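Local coordinates for OsmC-like protein (Jannaschia sp., PDB 3CJE) that probably takes part in resistance to organic hydroperoxides, as a dimeric member of the OsmC-like family, at residues 12-17 / 97-102. Residues are numbered along the deposited sequence; the frame is centred on the assembly and turned at random.
Sequences RAEVVF and RVVWDW
Val15 and Trp100 face each other as a hydrogen-bonded pair where residues 12-17 and 97-102 run antiparallel, neighbouring strands of the antiparallel sheet of the OsmC-like fold. Backbone bonds carry the register: Trp100 N bonds to Val15 O at 2.9 Å and Val15 N to Trp100 O, and Phe17 and Val98 make the same reciprocal pair of N-H...O bonds at the next hydrogen-bonded position.

Apolar packing covers the side turned to helix 62-81 and the second subunit. CZ3 of the Trp100 indole meets Phe17 CD1 at 4.0 Å, the two ring planes nearly perpendicular, while Val98 CG1 lies over one indole face. Trp100 NE1 is hydrogen-bonded to Thr147 of the second subunit, whose Phe143 meets the indole edge-to-face, which brings this strand pair into the dimer interface.

Polar groups gather on the other side, above Val16 and Val99. Glu14 stretches out over Val99, its CD 3.6 Å from Val99 CG1; its carboxylate forms salt bridges with Lys37 and Lys114, and one water links OE1 (2.6 Å) to Arg97 NH2 (2.9 Å).

At the end of the contact, with CG between the backbone N and the carbonyl carbon (chi1 88°), the Trp102 indole folds back across Ala13, its CZ3 edge at Glu14 O and Val15 CG2 nearby; Ala13 CB sits in a CH-pi contact 3.4 Å from the centroid of the six-membered ring, 4° off its normal.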
# COMPACT_ATOMS: atom_id res chain seq x y z
N ARG A 12 15.50 1.75 18.81
CA ARG A 12 14.62 1.65 17.58
C ARG A 12 13.14 1.61 17.99
O ARG A 12 12.65 0.59 18.53
CB ARG A 12 14.95 0.41 16.73
N ALA A 13 12.43 2.72 17.78
CA ALA A 13 10.99 2.68 18.00
C ALA A 13 10.37 2.17 16.74
O ALA A 13 10.58 2.76 15.67
CB ALA A 13 10.47 4.03 18.31
N GLU A 14 9.60 1.09 16.87
CA GLU A 14 9.06 0.37 15.73
C GLU A 14 7.55 0.42 15.63
O GLU A 14 6.82 0.41 16.64
CB GLU A 14 9.47 -1.10 15.80
CG GLU A 14 10.94 -1.34 15.61
CD GLU A 14 11.32 -2.83 15.59
OE1 GLU A 14 10.50 -3.69 16.03
OE2 GLU A 14 12.44 -3.08 15.12
N VAL A 15 7.09 0.36 14.39
CA VAL A 15 5.71 0.07 14.06
C VAL A 15 5.76 -1.25 13.28
O VAL A 15 6.56 -1.38 12.35
CB VAL A 15 5.02 1.21 13.23
CG1 VAL A 15 3.62 0.71 12.72
CG2 VAL A 15 4.91 2.51 14.06
N VAL A 16 4.97 -2.24 13.69
CA VAL A 16 5.04 -3.61 13.13
C VAL A 16 3.63 -4.02 12.80
O VAL A 16 2.76 -3.99 13.64
CB VAL A 16 5.66 -4.65 14.10
CG1 VAL A 16 5.67 -6.03 13.47
CG2 VAL A 16 7.09 -4.22 14.52
N PHE A 17 3.42 -4.40 11.54
CA PHE A 17 2.17 -5.01 11.10
C PHE A 17 2.46 -6.39 10.52
O PHE A 17 3.50 -6.63 9.91
CB PHE A 17 1.48 -4.18 10.02
CG PHE A 17 0.65 -3.04 10.55
CD1 PHE A 17 1.24 -1.91 11.05
CD2 PHE A 17 -0.74 -3.11 10.56
CE1 PHE A 17 0.45 -0.84 11.54
CE2 PHE A 17 -1.51 -2.01 11.04
CZ PHE A 17 -0.92 -0.92 11.52
N ARG A 97 5.09 -9.71 7.11
CA ARG A 97 5.44 -8.89 8.26
C ARG A 97 6.23 -7.71 7.76
O ARG A 97 7.20 -7.85 6.99
CB ARG A 97 6.28 -9.68 9.27
CG ARG A 97 6.66 -8.87 10.48
CD ARG A 97 7.32 -9.79 11.50
NE ARG A 97 7.73 -9.11 12.70
CZ ARG A 97 8.94 -8.62 12.92
NH1 ARG A 97 9.91 -8.71 12.01
NH2 ARG A 97 9.18 -8.02 14.08
N VAL A 98 5.78 -6.51 8.13
CA VAL A 98 6.46 -5.29 7.75
C VAL A 98 6.79 -4.49 9.03
O VAL A 98 5.94 -4.33 9.90
CB VAL A 98 5.63 -4.43 6.77
CG1 VAL A 98 6.44 -3.20 6.30
CG2 VAL A 98 5.20 -5.28 5.53
N VAL A 99 8.01 -3.99 9.10
CA VAL A 99 8.52 -3.22 10.22
C VAL A 99 9.00 -1.87 9.69
O VAL A 99 9.76 -1.80 8.73
CB VAL A 99 9.69 -3.91 10.96
CG1 VAL A 99 10.12 -3.07 12.17
CG2 VAL A 99 9.27 -5.33 11.34
N TRP A 100 8.54 -0.81 10.35
CA TRP A 100 9.02 0.54 10.15
C TRP A 100 9.58 1.08 11.45
O TRP A 100 9.30 0.55 12.51
CB TRP A 100 7.89 1.49 9.74
CG TRP A 100 7.18 1.21 8.44
CD1 TRP A 100 7.48 1.75 7.21
CD2 TRP A 100 6.05 0.38 8.24
NE1 TRP A 100 6.60 1.29 6.27
CE2 TRP A 100 5.72 0.44 6.85
CE3 TRP A 100 5.27 -0.45 9.09
CZ2 TRP A 100 4.61 -0.23 6.32
CZ3 TRP A 100 4.22 -1.15 8.54
CH2 TRP A 100 3.87 -1.03 7.17
N ASP A 101 10.30 2.18 11.36
CA ASP A 101 10.70 2.86 12.58
C ASP A 101 10.54 4.35 12.45
O ASP A 101 10.46 4.90 11.35
CB ASP A 101 12.11 2.48 12.97
CG ASP A 101 13.10 2.65 11.84
OD1 ASP A 101 12.94 3.60 11.06
OD2 ASP A 101 14.05 1.85 11.73
N TRP A 102 10.46 4.98 13.62
CA TRP A 102 10.36 6.42 13.69
C TRP A 102 11.41 7.02 14.61
O TRP A 102 11.95 6.33 15.50
CB TRP A 102 8.94 6.87 14.08
CG TRP A 102 8.65 6.97 15.61
CD1 TRP A 102 8.93 8.04 16.44
CD2 TRP A 102 8.02 5.99 16.41
NE1 TRP A 102 8.51 7.74 17.72
CE2 TRP A 102 7.96 6.49 17.72
CE3 TRP A 102 7.52 4.70 16.15
CZ2 TRP A 102 7.41 5.74 18.77
CZ3 TRP A 102 6.96 3.96 17.18
CH2 TRP A 102 6.91 4.49 18.48
O HOH W 1 10.80 -6.28 15.70